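MdcE (Pseudomonas aeruginosa, PDB 5VIP) probably serves as the gamma subunit of a biotin-independent malonate decarboxylase, helping to decarboxylate malonyl groups bound to an acyl carrier protein. Local coordinates at residues A[70-75]-A[119-124]; A[76-81]-A[112-117]. One frame throughout, in Å; residues are numbered along the deposited sequence.

Contact 1 of 2, residues A[70-75]-A[119-124]; sequences PFPRAR and GRREEA
The Arg-121 guanidinium reaches over to Pro-70, Phe-71 and Pro-72, with the carbonyl oxygen of Pro-70 in its plane at one edge, 3.8 Å from NH2 and too far for a hydrogen bond. The Phe-71 ring meets it aslant, the two planes 45° apart, and ring atom CD1 lies 3.7 Å from Arg-121 NH2. On the far side of the loop, Pro-72 CA sits on one face of the Arg-75 guanidinium. The Arg-121 chain bends at its third torsion (chi3 55°), and this carries NH2 to Pro-72, whose CD is 3.2 Å away.

Next to it along the helix, the Glu-122 carboxylate runs alongside Phe-71 in the opposite sense, its plane turned 72° from the ring; OE2 is 3.6 Å from Phe-71 CB. Glu-122 OE2 also lies 3.7 Å from Arg-73 CB. The carboxylate thus rests on carbon, the Arg-73 methylenes and Phe-71, while the Arg-73 guanidinium turns away: its NE is 5.9 Å from Glu-122 OE1 and makes a weak hydrogen bond to Tyr-118 O. Arg-73 CG lies over Gly-119, the N-cap residue of helix 120-124. Glu-122 stands in the first turn of the helix, whose N-terminal dipole probably stabilises its negative charge.

No hydrogen bond crosses the contact. Residues 71-74 form a type I turn, closed by Ala-74 N to Phe-71 O at 2.8 Å, and Phe-71 N and Arg-75 NE also bond to Asn-69. Phe-71 also packs on Leu-81, Leu-82 and Leu-125, and Arg-120 forms a salt bridge with an acidic side chain of the partner protein. The arrangement is a turn packed against the first turn of a short helix, joining the loop after strand 56-63 to helix 120-124 beside the subunit interface.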
# COMPACT_ATOMS: atom_id res chain seq x y z
N PRO A 70 -17.40 4.28 -15.61
CA PRO A 70 -17.22 3.33 -16.72
C PRO A 70 -17.07 1.90 -16.22
O PRO A 70 -17.42 0.96 -16.93
CB PRO A 70 -15.93 3.82 -17.39
CG PRO A 70 -15.90 5.29 -17.10
CD PRO A 70 -16.51 5.46 -15.73
N PHE A 71 -16.56 1.73 -14.99
CA PHE A 71 -16.44 0.41 -14.38
C PHE A 71 -17.56 0.16 -13.38
O PHE A 71 -17.63 0.81 -12.33
CB PHE A 71 -15.06 0.27 -13.71
CG PHE A 71 -13.95 0.16 -14.70
CD1 PHE A 71 -13.62 -1.06 -15.26
CD2 PHE A 71 -13.26 1.29 -15.13
CE1 PHE A 71 -12.61 -1.18 -16.19
CE2 PHE A 71 -12.25 1.19 -16.07
CZ PHE A 71 -11.92 -0.05 -16.60
N PRO A 72 -18.44 -0.80 -13.70
CA PRO A 72 -19.65 -1.05 -12.91
C PRO A 72 -19.33 -1.37 -11.46
O PRO A 72 -20.08 -0.99 -10.57
CB PRO A 72 -20.30 -2.25 -13.61
CG PRO A 72 -19.70 -2.29 -14.96
CD PRO A 72 -18.32 -1.73 -14.84
N ARG A 73 -18.20 -2.02 -11.22
CA ARG A 73 -17.82 -2.40 -9.86
C ARG A 73 -17.29 -1.21 -9.04
O ARG A 73 -16.97 -1.34 -7.85
CB ARG A 73 -16.80 -3.54 -9.90
CG ARG A 73 -17.37 -4.87 -10.40
CD ARG A 73 -18.60 -5.32 -9.60
NE ARG A 73 -18.41 -5.18 -8.15
CZ ARG A 73 -19.36 -5.36 -7.23
NH1 ARG A 73 -20.59 -5.69 -7.59
NH2 ARG A 73 -19.07 -5.19 -5.95
N ALA A 74 -17.22 -0.04 -9.67
CA ALA A 74 -16.71 1.14 -8.97
C ALA A 74 -17.73 2.28 -8.99
O ALA A 74 -17.36 3.43 -9.23
CB ALA A 74 -15.40 1.59 -9.59
N ARG A 75 -18.99 1.98 -8.73
CA ARG A 75 -20.02 3.03 -8.84
C ARG A 75 -20.58 3.48 -7.50
O ARG A 75 -21.59 4.18 -7.44
CB ARG A 75 -21.16 2.55 -9.74
CG ARG A 75 -20.77 2.60 -11.20
CD ARG A 75 -21.78 1.96 -12.11
NE ARG A 75 -21.31 2.04 -13.49
CZ ARG A 75 -21.85 1.39 -14.51
NH1 ARG A 75 -22.89 0.59 -14.32
NH2 ARG A 75 -21.34 1.53 -15.73
N GLY A 119 -13.82 -6.97 -8.49
CA GLY A 119 -14.34 -7.43 -9.77
C GLY A 119 -13.31 -8.19 -10.57
O GLY A 119 -12.12 -8.07 -10.32
N ARG A 120 -13.79 -8.97 -11.54
CA ARG A 120 -12.90 -9.77 -12.37
C ARG A 120 -12.21 -8.91 -13.42
O ARG A 120 -11.07 -9.16 -13.78
CB ARG A 120 -13.67 -10.93 -13.02
CG ARG A 120 -14.09 -11.99 -12.01
CD ARG A 120 -15.16 -12.94 -12.53
NE ARG A 120 -15.60 -13.85 -11.47
CZ ARG A 120 -16.50 -13.53 -10.54
NH1 ARG A 120 -17.08 -12.34 -10.53
NH2 ARG A 120 -16.83 -14.42 -9.60
N ARG A 121 -12.89 -7.88 -13.91
CA ARG A 121 -12.23 -6.98 -14.84
C ARG A 121 -11.14 -6.17 -14.13
O ARG A 121 -10.05 -5.95 -14.69
CB ARG A 121 -13.24 -6.05 -15.51
CG ARG A 121 -13.60 -6.52 -16.91
CD ARG A 121 -14.97 -6.06 -17.32
NE ARG A 121 -15.12 -4.61 -17.21
CZ ARG A 121 -16.29 -3.99 -17.22
NH1 ARG A 121 -17.41 -4.70 -17.32
NH2 ARG A 121 -16.34 -2.67 -17.13
N GLU A 122 -11.42 -5.76 -12.90
CA GLU A 122 -10.44 -5.04 -12.09
C GLU A 122 -9.18 -5.90 -11.89
O GLU A 122 -8.07 -5.42 -12.11
CB GLU A 122 -11.04 -4.64 -10.74
CG GLU A 122 -11.92 -3.39 -10.78
CD GLU A 122 -13.26 -3.61 -11.50
OE1 GLU A 122 -13.68 -4.77 -11.64
OE2 GLU A 122 -13.87 -2.60 -11.92
N GLU A 123 -9.35 -7.17 -11.51
CA GLU A 123 -8.19 -8.04 -11.34
C GLU A 123 -7.44 -8.28 -12.65
O GLU A 123 -6.22 -8.21 -12.69
CB GLU A 123 -8.58 -9.39 -10.74
CG GLU A 123 -9.01 -9.33 -9.29
CD GLU A 123 -7.96 -8.69 -8.38
OE1 GLU A 123 -6.74 -8.82 -8.65
OE2 GLU A 123 -8.36 -8.07 -7.38
N ALA A 124 -8.18 -8.56 -13.73
CA ALA A 124 -7.56 -8.84 -15.02
C ALA A 124 -6.73 -7.66 -15.51
O ALA A 124 -5.67 -7.85 -16.12
CB ALA A 124 -8.62 -9.20 -16.06

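Contact 2 of 2, residues A[76-81]-A[112-117]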
# COMPACT_ATOMS: atom_id res chain seq x y z
N GLN A 76 -19.93 3.08 -6.42
CA GLN A 76 -20.38 3.46 -5.09
C GLN A 76 -19.25 4.01 -4.23
O GLN A 76 -19.23 3.83 -3.02
CB GLN A 76 -21.04 2.27 -4.40
CG GLN A 76 -22.18 1.67 -5.22
CD GLN A 76 -23.16 0.89 -4.38
OE1 GLN A 76 -22.88 -0.23 -3.96
NE2 GLN A 76 -24.32 1.49 -4.12
N GLY A 77 -18.29 4.68 -4.86
CA GLY A 77 -17.25 5.36 -4.12
C GLY A 77 -15.96 4.57 -3.93
O GLY A 77 -15.02 5.06 -3.30
N GLU A 78 -15.93 3.35 -4.47
CA GLU A 78 -14.75 2.47 -4.41
C GLU A 78 -13.52 3.07 -5.07
O GLU A 78 -13.63 3.84 -6.03
CB GLU A 78 -15.04 1.12 -5.08
CG GLU A 78 -16.17 0.33 -4.43
CD GLU A 78 -17.52 0.59 -5.10
OE1 GLU A 78 -17.67 1.62 -5.80
OE2 GLU A 78 -18.43 -0.24 -4.94
N VAL A 79 -12.34 2.71 -4.59
CA VAL A 79 -11.13 3.04 -5.33
C VAL A 79 -10.87 1.91 -6.33
O VAL A 79 -10.41 0.83 -5.96
CB VAL A 79 -9.92 3.25 -4.41
CG1 VAL A 79 -8.65 3.43 -5.22
CG2 VAL A 79 -10.16 4.47 -3.53
N GLY A 80 -11.22 2.15 -7.59
CA GLY A 80 -11.02 1.19 -8.65
C GLY A 80 -9.90 1.62 -9.58
O GLY A 80 -9.01 2.37 -9.18
N LEU A 81 -9.94 1.15 -10.82
CA LEU A 81 -8.85 1.37 -11.77
C LEU A 81 -8.64 2.84 -12.10
O LEU A 81 -7.50 3.32 -12.14
CB LEU A 81 -9.13 0.58 -13.06
CG LEU A 81 -9.05 -0.93 -12.89
CD1 LEU A 81 -9.89 -1.62 -13.94
CD2 LEU A 81 -7.59 -1.39 -12.97
N ASP A 112 -12.73 9.29 2.46
CA ASP A 112 -13.98 8.61 2.75
C ASP A 112 -14.20 7.59 1.65
O ASP A 112 -14.90 7.86 0.67
CB ASP A 112 -15.15 9.60 2.86
CG ASP A 112 -16.49 8.89 3.04
OD1 ASP A 112 -16.53 7.79 3.66
OD2 ASP A 112 -17.51 9.43 2.55
N VAL A 113 -13.58 6.42 1.82
CA VAL A 113 -13.60 5.38 0.80
C VAL A 113 -13.98 4.05 1.42
O VAL A 113 -13.38 3.61 2.41
CB VAL A 113 -12.22 5.26 0.10
CG1 VAL A 113 -12.01 6.44 -0.83
CG2 VAL A 113 -11.11 5.19 1.14
N PRO A 114 -15.01 3.40 0.86
CA PRO A 114 -15.61 2.19 1.42
C PRO A 114 -14.75 0.94 1.28
O PRO A 114 -14.77 0.09 2.18
CB PRO A 114 -16.91 2.05 0.62
CG PRO A 114 -16.62 2.72 -0.67
CD PRO A 114 -15.71 3.86 -0.35
N SER A 115 -14.01 0.84 0.18
CA SER A 115 -13.16 -0.30 -0.12
C SER A 115 -12.53 -0.06 -1.47
O SER A 115 -12.89 0.88 -2.17
CB SER A 115 -13.96 -1.60 -0.16
OG SER A 115 -14.90 -1.54 -1.23
N GLN A 116 -11.60 -0.94 -1.85
CA GLN A 116 -11.19 -1.03 -3.25
C GLN A 116 -12.35 -1.62 -4.04
O GLN A 116 -13.26 -2.22 -3.47
CB GLN A 116 -9.96 -1.91 -3.40
CG GLN A 116 -10.20 -3.36 -2.97
CD GLN A 116 -9.65 -3.65 -1.59
OE1 GLN A 116 -9.81 -2.86 -0.66
NE2 GLN A 116 -9.00 -4.80 -1.45
N ALA A 117 -12.33 -1.44 -5.36
CA ALA A 117 -13.29 -2.12 -6.22
C ALA A 117 -13.04 -3.64 -6.21
O ALA A 117 -11.89 -4.09 -6.13
CB ALA A 117 -13.22 -1.57 -7.65
O HOH W 1 -15.80 7.38 -2.07
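Val-79 pairs with the run Ser-115 to Ala-117 as a single parallel bridge: Val-79 N donates to Ser-115 O at 3.1 Å and Ala-117 N donates to Val-79 O at 3.0 Å, putting Val-79 beside Gln-116. Two CA-H...O contacts, from Glu-78 to Ser-115 O and from Gln-116 to Val-79 O, fill in the seam.

On the inner side, Val-79 CG2 meets Val-113 CG1 at 3.8 Å. Both methyls stand anti to their own carbonyl carbons, and both valines go on to touch Val-63 and Ala-160. Further along, Ala-117 CB lies 3.7 Å from Gly-80 CA. At the outer end the Pro-114 ring lies against the backbone of Gly-77, CD 3.3 Å from Gly-77 O. A water lies 2.7 Å from Gly-77 O and 2.9 Å from Asp-112 O, tying the loop to the end of the strand. The Glu-78 chain bends at chi2 (93°), which turns OE1 back to accept the Gln-76 N-H on its syn side. The Gln-116 CB bond points away from the loop; its OE1 accepts from Ser-158 OG and Gly-159 N, and its NE2 hydrogen-bonds a polar side chain of the partner protein.

Gly-80, at the N-cap position of helix 81-97, gives its N-H to Glu-83 OE1. The bridge ties the loop entering the helix of the 56-63/81-97/106-113 beta-alpha-beta unit to the segment just after its second strand, consistent with the crotonase-like fold of carboxyltransferases.

From the N terminus, the chain leaves strand 56-63 into the long loop that supplies 70-75 and then, without a break, 76-81. It next runs through helix 81-97 and strand 106-113, returning as 112-117 for contact 2; one residue further on, 119-124 comes back for contact 1. Contact 2 therefore closes the inner loop and contact 1 the outer, with centres about 10 Å apart. They touch directly: Phe-71 packs on Leu-81, and Ala-117 on Glu-122. Together they fasten the entry to helix 81-97 to the exit of strand 106-113 and to helix 120-124 beyond it.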